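Local atomic coordinates of McyG protein (Microcystis aeruginosa PCC 7806, PDB entry 4R0M), a protein that probably activates phenylalanine or related phenylpropanoid acids as acyl-adenylates and loads them onto its peptidyl carrier domain to begin microcystin synthesis. Residues Lys265-Ile270 with Ser292-Ser297; Ala468-Phe473 with Lys538-Phe543; Thr479-Ile484 with Pro515-Pro520. All coordinates share one frame; numbering follows the deposited sequence.

Contact 1 (Lys265-Ile270 with Ser292-Ser297); sequences KHQVSI and SYNLSS
The hydroxyl of S297 reaches across to the backbone of the 265-270 loop and donates a hydrogen bond to V268 O, OG to O 2.8 Å. It comes from above the carbonyl plane, 43° out of it. With chi1 at 70°, OG stands between its own backbone N and carbonyl carbon, and this turns it onto the V268 peptide. Beside it the two backbones come close: S269 CA lies 3.3 Å from S297 O in a CA-H...O contact. This is the tight, largely buried end. Toward solvent the packing thins to the exposed Q267, whose side chain folds back over S297 CB, and to N294. There, OD1 of N294 accepts from S296 N at 3.2 Å, closing an Asx turn that shapes the second loop from within, and also from S296 OG at 2.6 Å. Replacing S297 by an alanine is likely to leave V268 O without this donor, the CA-H...O contact remaining. The S269 hydroxyl turns elsewhere, to E216 and V217 N. The two loops lead from helices 258-265 and 275-282 into the adjacent parallel strands 270-273 and 300-303, while V268 packs on strands 217-220 and 243-246 of the same sheet.

Contact 2 (Ala468-Phe473 with Lys538-Phe543); sequences AAFAVF and KLKKDF
F470 lays its ring against the first turns of helix 536-545, where L539 and K540 meet it from different directions. Its first torsion, chi1 58°, sets CG between the backbone N and the carbonyl carbon and swings the ring from the strand onto the helix backbone. One face of the ring is overlaid by the K540 main chain, with the amide N displaced toward the rim, and F470 CE2 comes to 3.7 Å from K540 CA. The L539 side chain crosses that of F470 at about a right angle, CB standing 4.1 Å from F470 CE1, while CB of F543 approaches the ring edge near its plane.

K540 slides past F470 and V472 in the opposite direction to both. Its methylenes do the touching: CG lies 3.9 Å from V472 CG1 and also borders F470 CD2. The chain then bends at chi3 (-84°), bringing NZ to 3.5 Å from A471 O. The aliphatic part of this lysine thus serves as apolar packing, with its ammonium end carried beyond the aromatic ring to the strand backbone.

Further apolar contacts complete the seam at its two ends. A468 CB meets L539 CD1 at 3.8 Å, and V472 CG2 approaches F543 CE2 obliquely, also at 3.8 Å. A468, F470 and V472 alternate along the strand and all point toward the helix, which supplies L539 and F543 one turn apart.

The axes of 468-473 and 538-543 approach to 9.5 Å at an angle of 52°, so the helix lies aslant over one face of the three-stranded sheet, consistent with the C-terminal subdomain of adenylation enzymes. Strand 468-474 is an outer strand, bonded to 479-486; L539 extends onto T485 of this neighbour, and the F543 ring meets that of Y517 on strand 517-520.

Contact 3 (Thr479-Ile484 with Pro515-Pro520); sequences TDLLII and PAYVIP
A beta-alpha-beta unit, strand 479-486, helix 498-511 and strand 517-520, brings its two strands together here as parallel neighbours, with I483 opposite Y517 and I484 opposite V518. I484 grips the second strand on both sides of V518. Its N donates to Y517 O at 3.0 Å in an almost straight bond (175° at the hydrogen), and its O accepts from I519 N at 2.9 Å. Just before the regular pairing, A516 N donates to L482 O at 2.8 Å, in the carbonyl plane but more bent, at 139°.

Side chains alternate between the two faces of the sheet. On the face of I483 and Y517, the tyrosine ring presents its edge to the first strand: L481 CD1 comes to 3.8 Å from Y517 CE2, and I483 CG1 lies near the ring plane farther along. With chi1 at -55°, CG of Y517 is anti to its carbonyl carbon, which directs the ring back toward L481. I483 and I519 lie side by side, pointing the same way. As befits the parallel crossover, the connecting helix 498-511 packs against the other face, where V518 touches V500 and I503 and P515 touches V507.

On the side of helix 498-511, I484 crosses P515, its CD1 reaching 3.6 Å from P515 CB; the extended isoleucine chain brings this methyl to the proline ring. I484 CG2 also faces V518 CG1, at 4.2 Å. L482 packs against P515 through CD2, close to the proline N and CA. Near the start of the pairing, A516 CB sits against L481 CB at 3.8 Å. On the face of I483 and Y517, I552 of helix 549-558 packs on both Y517 and I519.

From the N terminus, contact 1 comes first: it closes a short span of the chain, from helix 258-265 through strand 270-273 and helix 275-282 to the approach of strand 300-303, within the AMP-binding region. That span is complete before the other two open. Contact 2 then starts on strand 468-474 and closes only at helix 536-545; contact 3, joining strands 479-486 and 517-520, falls wholly within this span. Contacts 2 and 3 touch through paired strands 468-474 and 479-486, where F470 O meets I483 N at 2.8 Å in a probable hydrogen bond, tying the three strands and helix 536-545 into one unit. Contact 1 lies about 27 Å from contact 2 between nearest atoms.

Contact 1 (Lys265-Ile270 with Ser292-Ser297)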
loop_
_atom_site.group_PDB
_atom_site.type_symbol
_atom_site.label_atom_id
_atom_site.label_comp_id
_atom_site.label_asym_id
_atom_site.label_seq_id
_atom_site.Cartn_x
_atom_site.Cartn_y
_atom_site.Cartn_z
ATOM N N LYS A 265 -21.645 -0.270 10.933
ATOM C CA LYS A 265 -22.171 1.001 11.430
ATOM C C LYS A 265 -22.431 2.017 10.316
ATOM O O LYS A 265 -23.431 2.736 10.347
ATOM C CB LYS A 265 -21.209 1.595 12.465
ATOM C CG LYS A 265 -21.699 2.867 13.137
ATOM C CD LYS A 265 -20.593 3.530 13.941
ATOM C CE LYS A 265 -21.066 4.840 14.551
ATOM N NZ LYS A 265 -20.046 5.432 15.462
ATOM N N HIS A 266 -21.528 2.072 9.340
ATOM C CA HIS A 266 -21.597 3.073 8.279
ATOM C C HIS A 266 -22.105 2.533 6.974
ATOM O O HIS A 266 -22.109 3.243 5.964
ATOM C CB HIS A 266 -20.233 3.717 8.080
ATOM C CG HIS A 266 -19.829 4.638 9.202
ATOM N ND1 HIS A 266 -20.197 5.929 9.243
ATOM C CD2 HIS A 266 -19.066 4.410 10.343
ATOM C CE1 HIS A 266 -19.697 6.503 10.351
ATOM N NE2 HIS A 266 -19.004 5.574 11.024
ATOM N N GLN A 267 -22.545 1.275 6.985
ATOM C CA GLN A 267 -23.035 0.596 5.784
ATOM C C GLN A 267 -22.056 0.757 4.618
ATOM O O GLN A 267 -22.411 1.244 3.541
ATOM C CB GLN A 267 -24.451 1.070 5.417
ATOM C CG GLN A 267 -25.541 0.540 6.342
ATOM C CD GLN A 267 -25.700 -0.967 6.257
ATOM O OE1 GLN A 267 -25.333 -1.695 7.179
ATOM N NE2 GLN A 267 -26.232 -1.445 5.137
ATOM N N VAL A 268 -20.814 0.342 4.863
ATOM C CA VAL A 268 -19.715 0.491 3.914
ATOM C C VAL A 268 -19.838 -0.518 2.776
ATOM O O VAL A 268 -20.106 -1.698 3.007
ATOM C CB VAL A 268 -18.356 0.360 4.637
ATOM C CG1 VAL A 268 -17.195 0.313 3.652
ATOM C CG2 VAL A 268 -18.176 1.506 5.624
ATOM N N SER A 269 -19.648 -0.041 1.549
ATOM C CA SER A 269 -19.800 -0.870 0.354
ATOM C C SER A 269 -18.469 -1.202 -0.323
ATOM O O SER A 269 -18.373 -2.192 -1.051
ATOM C CB SER A 269 -20.736 -0.188 -0.648
ATOM O OG SER A 269 -20.240 1.087 -1.024
ATOM N N ILE A 270 -17.463 -0.357 -0.097
ATOM C CA ILE A 270 -16.137 -0.520 -0.700
ATOM C C ILE A 270 -15.057 -0.329 0.365
ATOM O O ILE A 270 -15.036 0.691 1.058
ATOM C CB ILE A 270 -15.889 0.489 -1.850
ATOM C CG1 ILE A 270 -16.969 0.377 -2.935
ATOM C CG2 ILE A 270 -14.500 0.294 -2.452
ATOM C CD1 ILE A 270 -16.982 1.536 -3.911
ATOM N N SER A 292 -22.090 -11.263 16.554
ATOM C CA SER A 292 -22.459 -11.283 15.143
ATOM C C SER A 292 -22.509 -9.879 14.558
ATOM O O SER A 292 -23.077 -8.962 15.154
ATOM C CB SER A 292 -23.790 -12.012 14.924
ATOM O OG SER A 292 -24.825 -11.427 15.690
ATOM N N TYR A 293 -21.890 -9.730 13.392
ATOM C CA TYR A 293 -21.891 -8.483 12.645
ATOM C C TYR A 293 -22.734 -8.639 11.385
ATOM O O TYR A 293 -22.885 -9.744 10.859
ATOM C CB TYR A 293 -20.463 -8.089 12.254
ATOM C CG TYR A 293 -19.564 -7.712 13.411
ATOM C CD1 TYR A 293 -19.511 -6.398 13.879
ATOM C CD2 TYR A 293 -18.751 -8.666 14.031
ATOM C CE1 TYR A 293 -18.683 -6.047 14.935
ATOM C CE2 TYR A 293 -17.918 -8.323 15.087
ATOM C CZ TYR A 293 -17.888 -7.014 15.534
ATOM O OH TYR A 293 -17.066 -6.667 16.583
ATOM N N ASN A 294 -23.282 -7.525 10.911
ATOM C CA ASN A 294 -23.966 -7.482 9.628
ATOM C C ASN A 294 -23.084 -6.770 8.603
ATOM O O ASN A 294 -22.875 -5.556 8.683
ATOM C CB ASN A 294 -25.332 -6.792 9.765
ATOM C CG ASN A 294 -26.047 -6.623 8.434
ATOM O OD1 ASN A 294 -25.800 -7.358 7.476
ATOM N ND2 ASN A 294 -26.948 -5.649 8.371
ATOM N N LEU A 295 -22.571 -7.537 7.647
ATOM C CA LEU A 295 -21.654 -7.010 6.639
ATOM C C LEU A 295 -22.243 -7.059 5.227
ATOM O O LEU A 295 -21.513 -6.961 4.238
ATOM C CB LEU A 295 -20.319 -7.766 6.692
ATOM C CG LEU A 295 -19.566 -7.834 8.026
ATOM C CD1 LEU A 295 -18.312 -8.683 7.881
ATOM C CD2 LEU A 295 -19.223 -6.450 8.556
ATOM N N SER A 296 -23.565 -7.193 5.143
ATOM C CA SER A 296 -24.265 -7.318 3.859
ATOM C C SER A 296 -24.136 -6.097 2.938
ATOM O O SER A 296 -24.334 -6.212 1.730
ATOM C CB SER A 296 -25.737 -7.675 4.081
ATOM O OG SER A 296 -26.350 -6.777 4.990
ATOM N N SER A 297 -23.789 -4.943 3.507
ATOM C CA SER A 297 -23.552 -3.725 2.724
ATOM C C SER A 297 -22.268 -3.794 1.890
ATOM O O SER A 297 -22.133 -3.092 0.886
ATOM C CB SER A 297 -23.502 -2.500 3.639
ATOM O OG SER A 297 -22.329 -2.498 4.435
#

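Contact 2 (Ala468-Phe473 with Lys538-Phe543)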
loop_
_atom_site.group_PDB
_atom_site.type_symbol
_atom_site.label_atom_id
_atom_site.label_comp_id
_atom_site.label_asym_id
_atom_site.label_seq_id
_atom_site.Cartn_x
_atom_site.Cartn_y
_atom_site.Cartn_z
ATOM N N ALA A 468 8.621 -13.417 7.190
ATOM C CA ALA A 468 9.207 -13.372 5.852
ATOM C C ALA A 468 9.973 -14.651 5.524
ATOM O O ALA A 468 10.595 -15.259 6.399
ATOM C CB ALA A 468 10.115 -12.161 5.707
ATOM N N ALA A 469 9.916 -15.052 4.258
ATOM C CA ALA A 469 10.672 -16.193 3.768
ATOM C C ALA A 469 11.417 -15.810 2.493
ATOM O O ALA A 469 10.812 -15.348 1.522
ATOM C CB ALA A 469 9.747 -17.375 3.521
ATOM N N PHE A 470 12.735 -15.994 2.507
ATOM C CA PHE A 470 13.579 -15.675 1.354
ATOM C C PHE A 470 14.774 -16.619 1.261
ATOM O O PHE A 470 15.132 -17.277 2.242
ATOM C CB PHE A 470 14.047 -14.212 1.400
ATOM C CG PHE A 470 14.815 -13.856 2.642
ATOM C CD1 PHE A 470 14.152 -13.421 3.786
ATOM C CD2 PHE A 470 16.203 -13.950 2.670
ATOM C CE1 PHE A 470 14.857 -13.092 4.934
ATOM C CE2 PHE A 470 16.913 -13.623 3.815
ATOM C CZ PHE A 470 16.239 -13.190 4.947
ATOM N N ALA A 471 15.387 -16.671 0.082
ATOM C CA ALA A 471 16.513 -17.565 -0.175
ATOM C C ALA A 471 17.800 -16.814 -0.515
ATOM O O ALA A 471 17.803 -15.927 -1.374
ATOM C CB ALA A 471 16.162 -18.546 -1.286
ATOM N N VAL A 472 18.887 -17.174 0.170
ATOM C CA VAL A 472 20.222 -16.668 -0.165
ATOM C C VAL A 472 21.113 -17.811 -0.652
ATOM O O VAL A 472 20.891 -18.975 -0.306
ATOM C CB VAL A 472 20.904 -15.917 1.011
ATOM C CG1 VAL A 472 19.947 -14.929 1.665
ATOM C CG2 VAL A 472 21.473 -16.882 2.044
ATOM N N PHE A 473 22.113 -17.475 -1.461
ATOM C CA PHE A 473 23.091 -18.454 -1.917
ATOM C C PHE A 473 24.313 -18.454 -1.000
ATOM O O PHE A 473 24.968 -17.425 -0.823
ATOM C CB PHE A 473 23.497 -18.179 -3.368
ATOM C CG PHE A 473 24.401 -19.226 -3.956
ATOM C CD1 PHE A 473 23.907 -20.482 -4.298
ATOM C CD2 PHE A 473 25.747 -18.952 -4.181
ATOM C CE1 PHE A 473 24.740 -21.449 -4.846
ATOM C CE2 PHE A 473 26.584 -19.914 -4.730
ATOM C CZ PHE A 473 26.080 -21.163 -5.063
ATOM N N LYS A 538 15.287 -5.654 2.327
ATOM C CA LYS A 538 15.957 -5.077 3.494
ATOM C C LYS A 538 16.338 -6.139 4.527
ATOM O O LYS A 538 17.377 -6.029 5.180
ATOM C CB LYS A 538 15.092 -3.993 4.145
ATOM C CG LYS A 538 15.076 -2.669 3.395
ATOM C CD LYS A 538 14.239 -1.630 4.129
ATOM C CE LYS A 538 14.268 -0.278 3.430
ATOM N NZ LYS A 538 15.592 0.400 3.548
ATOM N N LEU A 539 15.494 -7.161 4.666
ATOM C CA LEU A 539 15.765 -8.271 5.578
ATOM C C LEU A 539 16.866 -9.190 5.057
ATOM O O LEU A 539 17.668 -9.703 5.842
ATOM C CB LEU A 539 14.494 -9.074 5.867
ATOM C CG LEU A 539 13.582 -8.554 6.980
ATOM C CD1 LEU A 539 12.287 -9.347 7.020
ATOM C CD2 LEU A 539 14.268 -8.588 8.340
ATOM N N LYS A 540 16.895 -9.392 3.740
ATOM C CA LYS A 540 17.944 -10.182 3.099
ATOM C C LYS A 540 19.310 -9.531 3.317
ATOM O O LYS A 540 20.276 -10.209 3.672
ATOM C CB LYS A 540 17.662 -10.370 1.605
ATOM C CG LYS A 540 18.620 -11.332 0.912
ATOM C CD LYS A 540 18.368 -11.432 -0.586
ATOM C CE LYS A 540 17.261 -12.423 -0.910
ATOM N NZ LYS A 540 17.124 -12.644 -2.376
ATOM N N LYS A 541 19.374 -8.214 3.114
ATOM C CA LYS A 541 20.598 -7.452 3.348
ATOM C C LYS A 541 21.032 -7.522 4.806
ATOM O O LYS A 541 22.189 -7.833 5.087
ATOM C CB LYS A 541 20.449 -5.998 2.892
ATOM C CG LYS A 541 20.731 -5.795 1.413
ATOM C CD LYS A 541 21.150 -4.364 1.116
ATOM C CE LYS A 541 21.786 -4.264 -0.262
ATOM N NZ LYS A 541 22.311 -2.900 -0.543
ATOM N N ASP A 542 20.099 -7.256 5.722
ATOM C CA ASP A 542 20.354 -7.343 7.165
ATOM C C ASP A 542 21.019 -8.667 7.559
ATOM O O ASP A 542 21.983 -8.679 8.329
ATOM C CB ASP A 542 19.058 -7.150 7.966
ATOM C CG ASP A 542 18.595 -5.697 8.017
ATOM O OD1 ASP A 542 19.398 -4.781 7.735
ATOM O OD2 ASP A 542 17.411 -5.471 8.351
ATOM N N PHE A 543 20.497 -9.769 7.021
ATOM C CA PHE A 543 21.044 -11.105 7.253
ATOM C C PHE A 543 22.473 -11.251 6.719
ATOM O O PHE A 543 23.328 -11.857 7.370
ATOM C CB PHE A 543 20.121 -12.167 6.635
ATOM C CG PHE A 543 20.709 -13.552 6.615
ATOM C CD1 PHE A 543 20.641 -14.369 7.740
ATOM C CD2 PHE A 543 21.323 -14.044 5.467
ATOM C CE1 PHE A 543 21.184 -15.647 7.721
ATOM C CE2 PHE A 543 21.869 -15.320 5.442
ATOM C CZ PHE A 543 21.797 -16.123 6.571
#

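Contact 3 (Thr479-Ile484 with Pro515-Pro520)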
loop_
_atom_site.group_PDB
_atom_site.type_symbol
_atom_site.label_atom_id
_atom_site.label_comp_id
_atom_site.label_asym_id
_atom_site.label_seq_id
_atom_site.Cartn_x
_atom_site.Cartn_y
_atom_site.Cartn_z
ATOM N N THR A 479 25.523 -23.846 -1.977
ATOM C CA THR A 479 24.115 -24.253 -1.969
ATOM C C THR A 479 23.160 -23.140 -1.509
ATOM O O THR A 479 23.574 -22.183 -0.851
ATOM C CB THR A 479 23.896 -25.542 -1.137
ATOM O OG1 THR A 479 22.557 -26.018 -1.328
ATOM C CG2 THR A 479 24.148 -25.298 0.356
ATOM N N ASP A 480 21.885 -23.280 -1.868
ATOM C CA ASP A 480 20.858 -22.296 -1.520
ATOM C C ASP A 480 20.225 -22.566 -0.159
ATOM O O ASP A 480 19.827 -23.693 0.141
ATOM C CB ASP A 480 19.782 -22.239 -2.606
ATOM C CG ASP A 480 20.246 -21.499 -3.845
ATOM O OD1 ASP A 480 20.641 -20.319 -3.725
ATOM O OD2 ASP A 480 20.209 -22.096 -4.943
ATOM N N LEU A 481 20.136 -21.520 0.658
ATOM C CA LEU A 481 19.547 -21.622 1.988
ATOM C C LEU A 481 18.212 -20.885 2.061
ATOM O O LEU A 481 18.062 -19.794 1.503
ATOM C CB LEU A 481 20.505 -21.069 3.054
ATOM C CG LEU A 481 21.955 -21.567 3.150
ATOM C CD1 LEU A 481 22.719 -20.752 4.184
ATOM C CD2 LEU A 481 22.040 -23.051 3.476
ATOM N N LEU A 482 17.244 -21.496 2.740
ATOM C CA LEU A 482 15.975 -20.847 3.037
ATOM C C LEU A 482 16.070 -20.179 4.399
ATOM O O LEU A 482 16.392 -20.829 5.397
ATOM C CB LEU A 482 14.824 -21.858 3.018
ATOM C CG LEU A 482 13.461 -21.405 3.561
ATOM C CD1 LEU A 482 12.803 -20.382 2.642
ATOM C CD2 LEU A 482 12.544 -22.599 3.781
ATOM N N ILE A 483 15.794 -18.878 4.434
ATOM C CA ILE A 483 15.836 -18.118 5.680
ATOM C C ILE A 483 14.438 -17.628 6.037
ATOM O O ILE A 483 13.717 -17.097 5.191
ATOM C CB ILE A 483 16.844 -16.940 5.619
ATOM C CG1 ILE A 483 18.276 -17.454 5.428
ATOM C CG2 ILE A 483 16.800 -16.111 6.896
ATOM C CD1 ILE A 483 18.656 -17.724 3.988
ATOM N N ILE A 484 14.070 -17.828 7.298
ATOM C CA ILE A 484 12.775 -17.418 7.810
ATOM C C ILE A 484 12.953 -16.452 8.979
ATOM O O ILE A 484 13.622 -16.766 9.965
ATOM C CB ILE A 484 11.920 -18.644 8.212
ATOM C CG1 ILE A 484 11.356 -19.316 6.956
ATOM C CG2 ILE A 484 10.796 -18.244 9.162
ATOM C CD1 ILE A 484 10.865 -20.733 7.164
ATOM N N PRO A 515 14.075 -24.595 6.765
ATOM C CA PRO A 515 14.809 -23.339 6.898
ATOM C C PRO A 515 16.182 -23.568 7.526
ATOM O O PRO A 515 16.290 -24.258 8.545
ATOM C CB PRO A 515 13.928 -22.507 7.837
ATOM C CG PRO A 515 13.092 -23.496 8.571
ATOM C CD PRO A 515 12.870 -24.629 7.616
ATOM N N ALA A 516 17.219 -23.007 6.908
ATOM C CA ALA A 516 18.569 -23.071 7.463
ATOM C C ALA A 516 18.657 -22.242 8.744
ATOM O O ALA A 516 19.240 -22.686 9.738
ATOM C CB ALA A 516 19.592 -22.600 6.442
ATOM N N TYR A 517 18.061 -21.050 8.715
ATOM C CA TYR A 517 18.022 -20.165 9.878
ATOM C C TYR A 517 16.613 -19.644 10.141
ATOM O O TYR A 517 15.881 -19.311 9.207
ATOM C CB TYR A 517 18.981 -18.984 9.697
ATOM C CG TYR A 517 20.414 -19.374 9.407
ATOM C CD1 TYR A 517 21.288 -19.714 10.441
ATOM C CD2 TYR A 517 20.897 -19.398 8.098
ATOM C CE1 TYR A 517 22.602 -20.071 10.177
ATOM C CE2 TYR A 517 22.209 -19.752 7.824
ATOM C CZ TYR A 517 23.057 -20.086 8.868
ATOM O OH TYR A 517 24.359 -20.439 8.601
ATOM N N VAL A 518 16.243 -19.589 11.417
ATOM C CA VAL A 518 14.969 -19.011 11.842
ATOM C C VAL A 518 15.252 -17.954 12.903
ATOM O O VAL A 518 15.625 -18.278 14.033
ATOM C CB VAL A 518 13.989 -20.077 12.388
ATOM C CG1 VAL A 518 12.659 -19.442 12.766
ATOM C CG2 VAL A 518 13.763 -21.183 11.369
ATOM N N ILE A 519 15.070 -16.689 12.530
ATOM C CA ILE A 519 15.463 -15.563 13.378
ATOM C C ILE A 519 14.265 -14.786 13.934
ATOM O O ILE A 519 13.511 -14.169 13.174
ATOM C CB ILE A 519 16.394 -14.586 12.626
ATOM C CG1 ILE A 519 17.475 -15.350 11.849
ATOM C CG2 ILE A 519 17.010 -13.589 13.602
ATOM C CD1 ILE A 519 17.940 -14.657 10.586
ATOM N N PRO A 520 14.087 -14.816 15.269
ATOM C CA PRO A 520 13.101 -13.978 15.948
ATOM C C PRO A 520 13.499 -12.509 15.876
ATOM O O PRO A 520 14.690 -12.184 15.917
ATOM C CB PRO A 520 13.161 -14.464 17.401
ATOM C CG PRO A 520 13.770 -15.822 17.337
ATOM C CD PRO A 520 14.743 -15.747 16.202
#